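Local structure of AlgW protein (Pseudomonas aeruginosa, 7CO3) at residues 63-68 with 165-170; 118-123 with 155-160; 181-186 with 224-229; 242-247 with 255-260. The protein is an HtrA-type protease of the peptidase S1C family, probably cutting proteins as a serine endopeptidase, and combines a trypsin-like domain with a PDZ domain. The protein carries 1 engineered substitution. One frame throughout, in Å; residues are numbered along the deposited sequence.

Contact 1 (63-68 with 165-170); sequences APAVAN and PAMTLG
Val66, which meets Met167 across this contact, sends its backbone N to Ala63 O at 3.1 Å, closing a tight turn ahead of the strand, and Gln192 NE2 grips the same oxygen. No hydrogen bond joins the two segments directly; what lies between them is packing. Ala65 is at the middle of it. Its methyl is directed at the passing backbone of 165-170, with CB 3.4 Å from Pro165 O and 3.5 Å from Met167 N. That carbonyl oxygen of Pro165 is buried here and has no hydrogen-bond partner in the model. On one flank, ring meets ring: Pro165 CG lies 3.8 Å from Pro64 CB and comes as near as 3.2 Å to Pro64 O. On the other flank is Met167. Its CG leaves anti to the backbone N (chi1 -175°), and the chain then bends at both chi2 (71°) and chi3 (66°), so that the thioether hooks back and delivers CE to the strand. There CE touches Val66 CG2 at 3.7 Å and Ala65 CB at 3.9 Å, a methyl-to-methyl contact in which the two longer side chains cross obliquely. Beyond the pair, Ala65 and Met167 both make backbone hydrogen bonds with Ile111 of strand 104-113, so both segments bond to the same residue of that strand, while Met167 also packs on Ala62 and Leu238. Here the connection running from the first barrel to the second passes beside the start of strand 66-72, within the double-barrel chymotrypsin-like fold.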
loop_
_atom_site.group_PDB
_atom_site.type_symbol
_atom_site.label_atom_id
_atom_site.label_comp_id
_atom_site.label_asym_id
_atom_site.label_seq_id
_atom_site.Cartn_x
_atom_site.Cartn_y
_atom_site.Cartn_z
ATOM N N ALA B 63 -16.986 11.915 -5.846
ATOM C CA ALA B 63 -17.458 10.565 -6.138
ATOM C C ALA B 63 -18.700 10.516 -7.038
ATOM O O ALA B 63 -18.760 9.623 -7.901
ATOM C CB ALA B 63 -17.700 9.824 -4.825
ATOM N N PRO B 64 -19.687 11.426 -6.927
ATOM C CA PRO B 64 -20.853 11.331 -7.842
ATOM C C PRO B 64 -20.493 11.442 -9.306
ATOM O O PRO B 64 -21.206 10.905 -10.154
ATOM C CB PRO B 64 -21.752 12.490 -7.399
ATOM C CG PRO B 64 -21.421 12.657 -5.938
ATOM C CD PRO B 64 -19.917 12.442 -5.879
ATOM N N ALA B 65 -19.370 12.070 -9.627
ATOM C CA ALA B 65 -18.938 12.282 -10.997
ATOM C C ALA B 65 -17.952 11.226 -11.495
ATOM O O ALA B 65 -17.343 11.411 -12.558
ATOM C CB ALA B 65 -18.314 13.664 -11.131
ATOM N N VAL B 66 -17.766 10.132 -10.754
ATOM C CA VAL B 66 -16.937 9.015 -11.205
ATOM C C VAL B 66 -17.846 7.815 -11.388
ATOM O O VAL B 66 -18.619 7.486 -10.489
ATOM C CB VAL B 66 -15.792 8.729 -10.211
ATOM C CG1 VAL B 66 -14.842 7.601 -10.746
ATOM C CG2 VAL B 66 -15.055 10.026 -9.915
ATOM N N ALA B 67 -17.762 7.174 -12.550
ATOM C CA ALA B 67 -18.651 6.072 -12.906
ATOM C C ALA B 67 -17.844 4.793 -13.078
ATOM O O ALA B 67 -16.630 4.835 -13.302
ATOM C CB ALA B 67 -19.419 6.363 -14.209
ATOM N N ASN B 68 -18.551 3.656 -13.004
ATOM C CA ASN B 68 -18.017 2.366 -13.423
ATOM C C ASN B 68 -18.287 2.102 -14.908
ATOM O O ASN B 68 -19.365 2.406 -15.431
ATOM C CB ASN B 68 -18.619 1.243 -12.570
ATOM C CG ASN B 68 -18.302 1.401 -11.084
ATOM O OD1 ASN B 68 -17.356 2.081 -10.718
ATOM N ND2 ASN B 68 -19.101 0.787 -10.235
ATOM N N PRO B 165 -23.951 14.912 -12.443
ATOM C CA PRO B 165 -22.952 15.647 -11.657
ATOM C C PRO B 165 -21.619 15.701 -12.378
ATOM O O PRO B 165 -21.079 14.664 -12.770
ATOM C CB PRO B 165 -22.857 14.837 -10.357
ATOM C CG PRO B 165 -23.122 13.401 -10.805
ATOM C CD PRO B 165 -23.980 13.481 -12.089
ATOM N N ALA B 166 -21.070 16.890 -12.563
ATOM C CA ALA B 166 -19.811 17.036 -13.270
ATOM C C ALA B 166 -18.660 17.284 -12.290
ATOM O O ALA B 166 -18.811 17.953 -11.267
ATOM C CB ALA B 166 -19.882 18.148 -14.314
ATOM N N MET B 167 -17.504 16.734 -12.629
ATOM C CA MET B 167 -16.298 16.945 -11.851
ATOM C C MET B 167 -15.856 18.404 -11.934
ATOM O O MET B 167 -15.909 19.024 -12.998
ATOM C CB MET B 167 -15.200 16.040 -12.402
ATOM C CG MET B 167 -13.953 16.102 -11.602
ATOM S SD MET B 167 -14.190 15.289 -10.022
ATOM C CE MET B 167 -14.425 13.623 -10.596
ATOM N N THR B 168 -15.408 18.944 -10.805
ATOM C CA THR B 168 -14.683 20.209 -10.798
ATOM C C THR B 168 -13.246 19.946 -11.209
ATOM O O THR B 168 -12.702 18.872 -10.942
ATOM C CB THR B 168 -14.698 20.850 -9.409
ATOM O OG1 THR B 168 -16.042 20.980 -8.954
ATOM C CG2 THR B 168 -14.074 22.232 -9.448
ATOM N N LEU B 169 -12.620 20.927 -11.837
ATOM C CA LEU B 169 -11.252 20.761 -12.301
ATOM C C LEU B 169 -10.258 21.353 -11.316
ATOM O O LEU B 169 -10.455 22.451 -10.798
ATOM C CB LEU B 169 -11.066 21.432 -13.654
ATOM C CG LEU B 169 -11.957 20.932 -14.781
ATOM C CD1 LEU B 169 -11.661 21.830 -15.968
ATOM C CD2 LEU B 169 -11.701 19.439 -15.131
ATOM N N GLY B 170 -9.184 20.615 -11.055
ATOM C CA GLY B 170 -8.041 21.145 -10.344
ATOM C C GLY B 170 -7.030 21.722 -11.319
ATOM O O GLY B 170 -7.282 21.875 -12.515
#

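Contact 2 (118-123 with 155-160); sequences LLTNNH and AVLKID
The flat groups here are the peptide units of Leu118 to Thr120 and of Ala155 to Leu157, laid beside each other as an antiparallel pair. Leu118 O receives Leu157 N in its carbonyl plane at 2.9 Å, nearly straight at 170°, and a CA-H...O contact from Val156 CA, 3.4 Å away, adds to the grip on that oxygen. Ala155 N bonds to Thr120 O at 2.9 Å, and Leu118 N to Leu157 O at 2.8 Å. One face of the pair carries Leu118, Thr120, Ala155 and Leu157; the other carries Leu119 and Val156, covered by Met268 of helix 261-274. These strands belong to the closed six-stranded barrel of the trypsin-like domain, and the helix lies against its outside. Leu118 CD1 settles into the branch of Ile159, 3.8 Å from its CG1, the two side chains crossing at about a right angle. Thr120 is divided: OG1, anti to the backbone N (chi1 179°), turns to Ser108 O, which leaves the methyl CG2 to pack on Leu157 CG at 4.1 Å. Past the strand end the chain turns into helix 122-125, and Ala155 CB rests 4.1 Å from Asn121 O. Asn121 ND2 is held by Asp153 O and Thr243 OG1, while the backbone N of His123 bonds to Asp153 OD1.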
loop_
_atom_site.group_PDB
_atom_site.type_symbol
_atom_site.label_atom_id
_atom_site.label_comp_id
_atom_site.label_asym_id
_atom_site.label_seq_id
_atom_site.Cartn_x
_atom_site.Cartn_y
_atom_site.Cartn_z
ATOM N N LEU B 118 -17.597 11.969 -21.054
ATOM C CA LEU B 118 -16.837 11.247 -20.043
ATOM C C LEU B 118 -15.474 10.978 -20.605
ATOM O O LEU B 118 -15.345 10.667 -21.791
ATOM C CB LEU B 118 -17.508 9.919 -19.623
ATOM C CG LEU B 118 -18.784 10.033 -18.778
ATOM C CD1 LEU B 118 -19.993 9.953 -19.659
ATOM C CD2 LEU B 118 -18.895 8.960 -17.691
ATOM N N LEU B 119 -14.465 11.111 -19.747
ATOM C CA LEU B 119 -13.112 10.676 -20.041
ATOM C C LEU B 119 -12.830 9.303 -19.401
ATOM O O LEU B 119 -13.286 9.015 -18.284
ATOM C CB LEU B 119 -12.123 11.716 -19.513
ATOM C CG LEU B 119 -11.500 12.712 -20.496
ATOM C CD1 LEU B 119 -10.732 13.760 -19.746
ATOM C CD2 LEU B 119 -10.620 12.028 -21.545
ATOM N N THR B 120 -12.073 8.470 -20.112
ATOM C CA THR B 120 -11.561 7.192 -19.610
ATOM C C THR B 120 -10.286 6.881 -20.387
ATOM O O THR B 120 -9.856 7.678 -21.229
ATOM C CB THR B 120 -12.608 6.074 -19.744
ATOM O OG1 THR B 120 -12.046 4.849 -19.273
ATOM C CG2 THR B 120 -13.038 5.879 -21.245
ATOM N N ASN B 121 -9.660 5.719 -20.119
ATOM C CA ASN B 121 -8.482 5.323 -20.892
ATOM C C ASN B 121 -8.840 4.637 -22.209
ATOM O O ASN B 121 -9.833 3.919 -22.305
ATOM C CB ASN B 121 -7.567 4.349 -20.131
ATOM C CG ASN B 121 -6.834 4.982 -18.955
ATOM O OD1 ASN B 121 -6.761 4.389 -17.883
ATOM N ND2 ASN B 121 -6.303 6.185 -19.144
ATOM N N ASN B 122 -7.964 4.806 -23.211
ATOM C CA ASN B 122 -8.151 4.091 -24.472
ATOM C C ASN B 122 -8.169 2.586 -24.252
ATOM O O ASN B 122 -9.035 1.883 -24.785
ATOM C CB ASN B 122 -7.060 4.434 -25.490
ATOM C CG ASN B 122 -7.286 3.729 -26.809
ATOM O OD1 ASN B 122 -8.423 3.675 -27.293
ATOM N ND2 ASN B 122 -6.233 3.148 -27.367
ATOM N N HIS B 123 -7.224 2.066 -23.455
ATOM C CA HIS B 123 -7.158 0.617 -23.306
ATOM C C HIS B 123 -8.380 0.034 -22.630
ATOM O O HIS B 123 -8.561 -1.181 -22.693
ATOM C CB HIS B 123 -5.905 0.177 -22.556
ATOM C CG HIS B 123 -5.869 0.579 -21.110
ATOM N ND1 HIS B 123 -6.289 -0.260 -20.097
ATOM C CD2 HIS B 123 -5.340 1.674 -20.500
ATOM C CE1 HIS B 123 -6.056 0.320 -18.925
ATOM N NE2 HIS B 123 -5.491 1.499 -19.145
ATOM N N ALA B 155 -9.706 8.249 -24.108
ATOM C CA ALA B 155 -10.869 8.074 -24.960
ATOM C C ALA B 155 -12.000 8.888 -24.372
ATOM O O ALA B 155 -12.021 9.166 -23.174
ATOM C CB ALA B 155 -11.277 6.602 -25.111
ATOM N N VAL B 156 -12.911 9.327 -25.238
ATOM C CA VAL B 156 -14.056 10.131 -24.840
ATOM C C VAL B 156 -15.315 9.360 -25.166
ATOM O O VAL B 156 -15.432 8.779 -26.253
ATOM C CB VAL B 156 -14.070 11.510 -25.535
ATOM C CG1 VAL B 156 -15.285 12.264 -25.113
ATOM C CG2 VAL B 156 -12.827 12.294 -25.192
ATOM N N LEU B 157 -16.246 9.367 -24.224
ATOM C CA LEU B 157 -17.541 8.725 -24.303
ATOM C C LEU B 157 -18.606 9.802 -24.133
ATOM O O LEU B 157 -18.355 10.862 -23.558
ATOM C CB LEU B 157 -17.733 7.673 -23.188
ATOM C CG LEU B 157 -16.728 6.525 -22.991
ATOM C CD1 LEU B 157 -17.141 5.653 -21.756
ATOM C CD2 LEU B 157 -16.634 5.696 -24.247
ATOM N N LYS B 158 -19.808 9.487 -24.588
ATOM C CA LYS B 158 -20.971 10.355 -24.478
ATOM C C LYS B 158 -22.157 9.530 -24.020
ATOM O O LYS B 158 -22.391 8.436 -24.541
ATOM C CB LYS B 158 -21.294 11.032 -25.830
ATOM C CG LYS B 158 -22.286 12.217 -25.737
ATOM C CD LYS B 158 -23.751 11.763 -25.716
ATOM C CE LYS B 158 -24.707 12.900 -26.027
ATOM N NZ LYS B 158 -24.335 14.140 -25.292
ATOM N N ILE B 159 -22.914 10.069 -23.068
ATOM C CA ILE B 159 -24.152 9.463 -22.606
ATOM C C ILE B 159 -25.264 10.503 -22.656
ATOM O O ILE B 159 -25.011 11.710 -22.649
ATOM C CB ILE B 159 -24.007 8.851 -21.191
ATOM C CG1 ILE B 159 -23.729 9.915 -20.100
ATOM C CG2 ILE B 159 -22.892 7.760 -21.195
ATOM C CD1 ILE B 159 -23.781 9.335 -18.651
ATOM N N ASP B 160 -26.498 10.015 -22.700
ATOM C CA ASP B 160 -27.710 10.831 -22.770
ATOM C C ASP B 160 -28.485 10.616 -21.475
ATOM O O ASP B 160 -29.237 9.647 -21.350
ATOM C CB ASP B 160 -28.530 10.452 -23.999
ATOM C CG ASP B 160 -29.873 11.162 -24.069
ATOM O OD1 ASP B 160 -29.893 12.407 -23.968
ATOM O OD2 ASP B 160 -30.903 10.476 -24.243
#

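Contact 3 (181-186 with 224-229); sequences CLAIGN and PGNAGG. Engineered in segment 224-229: Ala227 (natural residue Ser).
Gly225 and Asn226 belong to the Pro-Gly-Asn-Ser-Gly-Gly loop of S1C peptidases, engineered to alanine at Ala227, and they lie against the end of strand 180-185 at Gly185 and Asn186. The direct tie is thin: Asn186 N to Gly225 O is a weak hydrogen bond of 3.4 Å, and Gly225 O is shared with Ser108 OG. Two CA-H...O contacts lie alongside it, Gly225 CA to Asn186 O at 3.3 Å and Gly229 CA to Ile184 O at 3.5 Å, close because neither glycine has a CB. The amide of Asn226 reaches over Gly185, its ND2 3.6 Å from Gly185 CA, while OD1 takes Asn223 N. ND2 donates to two waters. One of them also gives its hydrogens to Ile184 O (2.7 Å) and to Asn226 O (2.8 Å), so this one water joins strand, loop backbone and amide; the other gives a weak bond to Ala183 O. Gly229 N to Asn226 O, 3.0 Å, closes a type II turn from Asn226 to Gly229, with Ala227 and Gly228 at its corners. A tight, glycine-rich turn at this position is typical of the nucleophile loop of chymotrypsin-like proteases, whose backbone N-H groups form the oxyanion hole.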
loop_
_atom_site.group_PDB
_atom_site.type_symbol
_atom_site.label_atom_id
_atom_site.label_comp_id
_atom_site.label_asym_id
_atom_site.label_seq_id
_atom_site.Cartn_x
_atom_site.Cartn_y
_atom_site.Cartn_z
ATOM N N CYS B 181 -3.572 13.254 -2.266
ATOM C CA CYS B 181 -4.554 13.034 -3.333
ATOM C C CYS B 181 -5.370 11.776 -3.063
ATOM O O CYS B 181 -4.998 10.907 -2.260
ATOM C CB CYS B 181 -3.901 12.921 -4.725
ATOM S SG CYS B 181 -2.594 11.658 -4.734
ATOM N N LEU B 182 -6.480 11.679 -3.786
ATOM C CA LEU B 182 -7.443 10.589 -3.675
ATOM C C LEU B 182 -7.654 9.958 -5.051
ATOM O O LEU B 182 -7.844 10.674 -6.035
ATOM C CB LEU B 182 -8.770 11.140 -3.140
ATOM C CG LEU B 182 -8.984 11.427 -1.657
ATOM C CD1 LEU B 182 -7.851 12.134 -1.007
ATOM C CD2 LEU B 182 -10.237 12.283 -1.504
ATOM N N ALA B 183 -7.606 8.614 -5.133
ATOM C CA ALA B 183 -7.947 7.869 -6.333
ATOM C C ALA B 183 -9.372 7.328 -6.171
ATOM O O ALA B 183 -9.742 6.859 -5.091
ATOM C CB ALA B 183 -6.967 6.712 -6.570
ATOM N N ILE B 184 -10.162 7.383 -7.241
ATOM C CA ILE B 184 -11.572 6.959 -7.230
ATOM C C ILE B 184 -11.791 6.051 -8.419
ATOM O O ILE B 184 -11.564 6.456 -9.554
ATOM C CB ILE B 184 -12.569 8.137 -7.253
ATOM C CG1 ILE B 184 -12.240 9.143 -6.163
ATOM C CG2 ILE B 184 -13.989 7.616 -7.001
ATOM C CD1 ILE B 184 -13.165 10.330 -6.102
ATOM N N GLY B 185 -12.188 4.816 -8.154
ATOM C CA GLY B 185 -12.326 3.858 -9.228
ATOM C C GLY B 185 -13.005 2.601 -8.741
ATOM O O GLY B 185 -13.591 2.569 -7.658
ATOM N N ASN B 186 -12.928 1.559 -9.569
ATOM C CA ASN B 186 -13.598 0.283 -9.302
ATOM C C ASN B 186 -12.573 -0.860 -9.269
ATOM O O ASN B 186 -12.615 -1.761 -10.122
ATOM C CB ASN B 186 -14.685 0.002 -10.353
ATOM C CG ASN B 186 -15.652 -1.156 -9.925
ATOM O OD1 ASN B 186 -15.642 -1.626 -8.778
ATOM N ND2 ASN B 186 -16.452 -1.632 -10.893
ATOM N N PRO B 224 -5.879 -2.914 -10.982
ATOM C CA PRO B 224 -6.746 -3.201 -12.146
ATOM C C PRO B 224 -8.192 -2.933 -11.797
ATOM O O PRO B 224 -8.663 -3.290 -10.721
ATOM C CB PRO B 224 -6.490 -4.684 -12.442
ATOM C CG PRO B 224 -5.049 -4.947 -11.886
ATOM C CD PRO B 224 -4.961 -4.031 -10.671
ATOM N N GLY B 225 -8.899 -2.252 -12.697
ATOM C CA GLY B 225 -10.203 -1.692 -12.397
ATOM C C GLY B 225 -10.199 -0.191 -12.129
ATOM O O GLY B 225 -11.247 0.439 -12.280
ATOM N N ASN B 226 -9.057 0.404 -11.717
ATOM C CA ASN B 226 -8.983 1.862 -11.494
ATOM C C ASN B 226 -8.828 2.663 -12.797
ATOM O O ASN B 226 -9.009 3.891 -12.787
ATOM C CB ASN B 226 -7.811 2.215 -10.572
ATOM C CG ASN B 226 -8.169 2.130 -9.083
ATOM O OD1 ASN B 226 -7.836 1.157 -8.430
ATOM N ND2 ASN B 226 -8.838 3.141 -8.556
ATOM N N ALA B 227 -8.445 2.010 -13.888
ATOM C CA ALA B 227 -8.113 2.716 -15.118
ATOM C C ALA B 227 -9.307 3.526 -15.628
ATOM O O ALA B 227 -10.428 3.026 -15.690
ATOM C CB ALA B 227 -7.653 1.724 -16.173
ATOM N N GLY B 228 -9.061 4.809 -15.951
ATOM C CA GLY B 228 -10.093 5.711 -16.423
ATOM C C GLY B 228 -10.773 6.511 -15.342
ATOM O O GLY B 228 -11.538 7.430 -15.665
ATOM N N GLY B 229 -10.507 6.204 -14.061
ATOM C CA GLY B 229 -11.112 6.906 -12.945
ATOM C C GLY B 229 -10.333 8.125 -12.544
ATOM O O GLY B 229 -9.368 8.484 -13.191
HETATM O O HOH W 1 -9.331 3.611 -5.524
HETATM O O HOH W 2 -9.292 5.399 -10.433
#

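Contact 4 (242-247 with 255-260); sequences NTAIFS and IGFAIP
Phe257 leaves its strand with CB 3.7 Å from Ala244 O, and its ring then runs along the neighbouring strand. CG stays next to the same oxygen, 4.1 Å from Ala244 O. CD2 meets the Ala244 carbonyl obliquely, 3.7 Å from Ala244 O, and CE2, further along the ring, reaches Phe246 N at 3.9 Å and Phe246 CB at 4.1 Å. This course follows from chi1 of -60°, which places CG beside the backbone N. Val190 of the second subunit also packs on Phe257. The backbone beneath is a beta hairpin carrying a classic bulge: Thr243 N and Ala244 N both donate to Phe257 O, the first at 2.9 Å in the carbonyl plane and the second, longer, tilted 18° from it. Phe257 N answers to Ala244 O, and beyond the bulge Phe246 N bonds to Ile255 O. A water bridges Phe246 O and Ile255 N at the loop end of the hairpin. Phe246 CB packs on Ile255 CG2, and its ring meets that of Phe188 of the second subunit, the planes at about 35°. At the other end, the Thr243 hydroxyl lies tight against Ile259, OG1 only 3.1 Å from CD1, and it is hydrogen-bonded to Ile241 O. Asn242 OD1 abuts Ala258 CB at 3.5 Å, a buried oxygen with no hydrogen-bond partner in the model.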
loop_
_atom_site.group_PDB
_atom_site.type_symbol
_atom_site.label_atom_id
_atom_site.label_comp_id
_atom_site.label_asym_id
_atom_site.label_seq_id
_atom_site.Cartn_x
_atom_site.Cartn_y
_atom_site.Cartn_z
ATOM N N ASN B 242 -6.356 8.266 -13.663
ATOM C CA ASN B 242 -5.562 7.101 -13.293
ATOM C C ASN B 242 -5.480 6.115 -14.446
ATOM O O ASN B 242 -6.480 5.763 -15.050
ATOM C CB ASN B 242 -6.170 6.422 -12.072
ATOM C CG ASN B 242 -6.138 7.334 -10.862
ATOM O OD1 ASN B 242 -5.142 8.030 -10.648
ATOM N ND2 ASN B 242 -7.209 7.367 -10.111
ATOM N N THR B 243 -4.281 5.608 -14.690
ATOM C CA THR B 243 -3.974 4.933 -15.938
ATOM C C THR B 243 -3.239 3.620 -15.780
ATOM O O THR B 243 -3.648 2.618 -16.362
ATOM C CB THR B 243 -3.103 5.873 -16.800
ATOM O OG1 THR B 243 -3.942 6.935 -17.280
ATOM C CG2 THR B 243 -2.523 5.130 -17.993
ATOM N N ALA B 244 -2.142 3.636 -15.016
ATOM C CA ALA B 244 -1.202 2.532 -14.984
ATOM C C ALA B 244 -0.572 2.408 -13.587
ATOM O O ALA B 244 -0.658 3.315 -12.742
ATOM C CB ALA B 244 -0.110 2.730 -16.046
ATOM N N ILE B 245 0.077 1.264 -13.370
ATOM C CA ILE B 245 0.865 1.004 -12.177
ATOM C C ILE B 245 2.150 0.295 -12.563
ATOM O O ILE B 245 2.274 -0.276 -13.645
ATOM C CB ILE B 245 0.096 0.142 -11.157
ATOM C CG1 ILE B 245 0.037 -1.331 -11.609
ATOM C CG2 ILE B 245 -1.301 0.725 -10.913
ATOM C CD1 ILE B 245 -0.429 -2.330 -10.455
ATOM N N PHE B 246 3.102 0.329 -11.658
ATOM C CA PHE B 246 4.287 -0.507 -11.755
ATOM C C PHE B 246 4.232 -1.472 -10.580
ATOM O O PHE B 246 4.109 -1.051 -9.422
ATOM C CB PHE B 246 5.591 0.301 -11.741
ATOM C CG PHE B 246 6.776 -0.501 -12.166
ATOM C CD1 PHE B 246 7.411 -1.378 -11.270
ATOM C CD2 PHE B 246 7.237 -0.431 -13.470
ATOM C CE1 PHE B 246 8.499 -2.158 -11.678
ATOM C CE2 PHE B 246 8.331 -1.202 -13.882
ATOM C CZ PHE B 246 8.955 -2.060 -12.993
ATOM N N SER B 247 4.290 -2.758 -10.889
ATOM C CA SER B 247 4.123 -3.761 -9.861
ATOM C C SER B 247 4.755 -5.057 -10.315
ATOM O O SER B 247 4.695 -5.407 -11.491
ATOM C CB SER B 247 2.643 -4.035 -9.566
ATOM O OG SER B 247 2.554 -5.183 -8.738
ATOM N N ILE B 255 3.048 2.395 -6.435
ATOM C CA ILE B 255 3.648 3.126 -7.561
ATOM C C ILE B 255 2.590 3.172 -8.669
ATOM O O ILE B 255 2.514 2.291 -9.520
ATOM C CB ILE B 255 4.946 2.463 -8.046
ATOM C CG1 ILE B 255 5.944 2.208 -6.896
ATOM C CG2 ILE B 255 5.594 3.287 -9.232
ATOM C CD1 ILE B 255 6.425 3.401 -6.245
ATOM N N GLY B 256 1.750 4.205 -8.688
ATOM C CA GLY B 256 0.727 4.351 -9.725
ATOM C C GLY B 256 0.869 5.656 -10.502
ATOM O O GLY B 256 1.484 6.590 -10.026
ATOM N N PHE B 257 0.198 5.748 -11.660
ATOM C CA PHE B 257 0.448 6.814 -12.634
ATOM C C PHE B 257 -0.863 7.354 -13.174
ATOM O O PHE B 257 -1.724 6.576 -13.589
ATOM C CB PHE B 257 1.301 6.294 -13.778
ATOM C CG PHE B 257 2.619 5.783 -13.333
ATOM C CD1 PHE B 257 3.606 6.666 -12.918
ATOM C CD2 PHE B 257 2.877 4.403 -13.303
ATOM C CE1 PHE B 257 4.846 6.208 -12.520
ATOM C CE2 PHE B 257 4.104 3.945 -12.877
ATOM C CZ PHE B 257 5.082 4.841 -12.478
ATOM N N ALA B 258 -1.020 8.683 -13.143
ATOM C CA ALA B 258 -2.220 9.336 -13.627
ATOM C C ALA B 258 -1.862 10.348 -14.720
ATOM O O ALA B 258 -0.830 11.012 -14.628
ATOM C CB ALA B 258 -2.980 10.029 -12.467
ATOM N N ILE B 259 -2.709 10.441 -15.753
ATOM C CA ILE B 259 -2.534 11.447 -16.808
ATOM C C ILE B 259 -2.993 12.805 -16.286
ATOM O O ILE B 259 -4.142 12.940 -15.891
ATOM C CB ILE B 259 -3.302 11.043 -18.070
ATOM C CG1 ILE B 259 -2.782 9.704 -18.585
ATOM C CG2 ILE B 259 -3.189 12.139 -19.152
ATOM C CD1 ILE B 259 -3.740 8.973 -19.571
ATOM N N PRO B 260 -2.132 13.818 -16.292
ATOM C CA PRO B 260 -2.506 15.133 -15.747
ATOM C C PRO B 260 -3.695 15.758 -16.476
ATOM O O PRO B 260 -3.886 15.572 -17.676
ATOM C CB PRO B 260 -1.247 15.986 -15.976
ATOM C CG PRO B 260 -0.201 15.084 -16.307
ATOM C CD PRO B 260 -0.825 13.860 -16.962
HETATM O O HOH W 3 2.109 -0.288 -7.646
#

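In the fold
Contacts 1 and 2 both reach the six-stranded barrel, with centres about 13 Å apart, and contact 2 is nested along the chain inside the loop that contact 1 closes. Contacts 3 and 4 follow in series and share the second sheet; their centres are about 10 Å apart, and Asn242 of contact 4 probably bonds through its backbone to Gly228 and Gly229. Contact 1 meets contact 3 where Asn68 packs on Asn186, whereas contacts 1 and 4, with centres about 19 Å apart, do not touch. Contact 2 touches both later contacts through Asn121, and His123 lies beside engineered Ala227, consistent with the catalytic cleft between the barrels of a chymotrypsin-like protease.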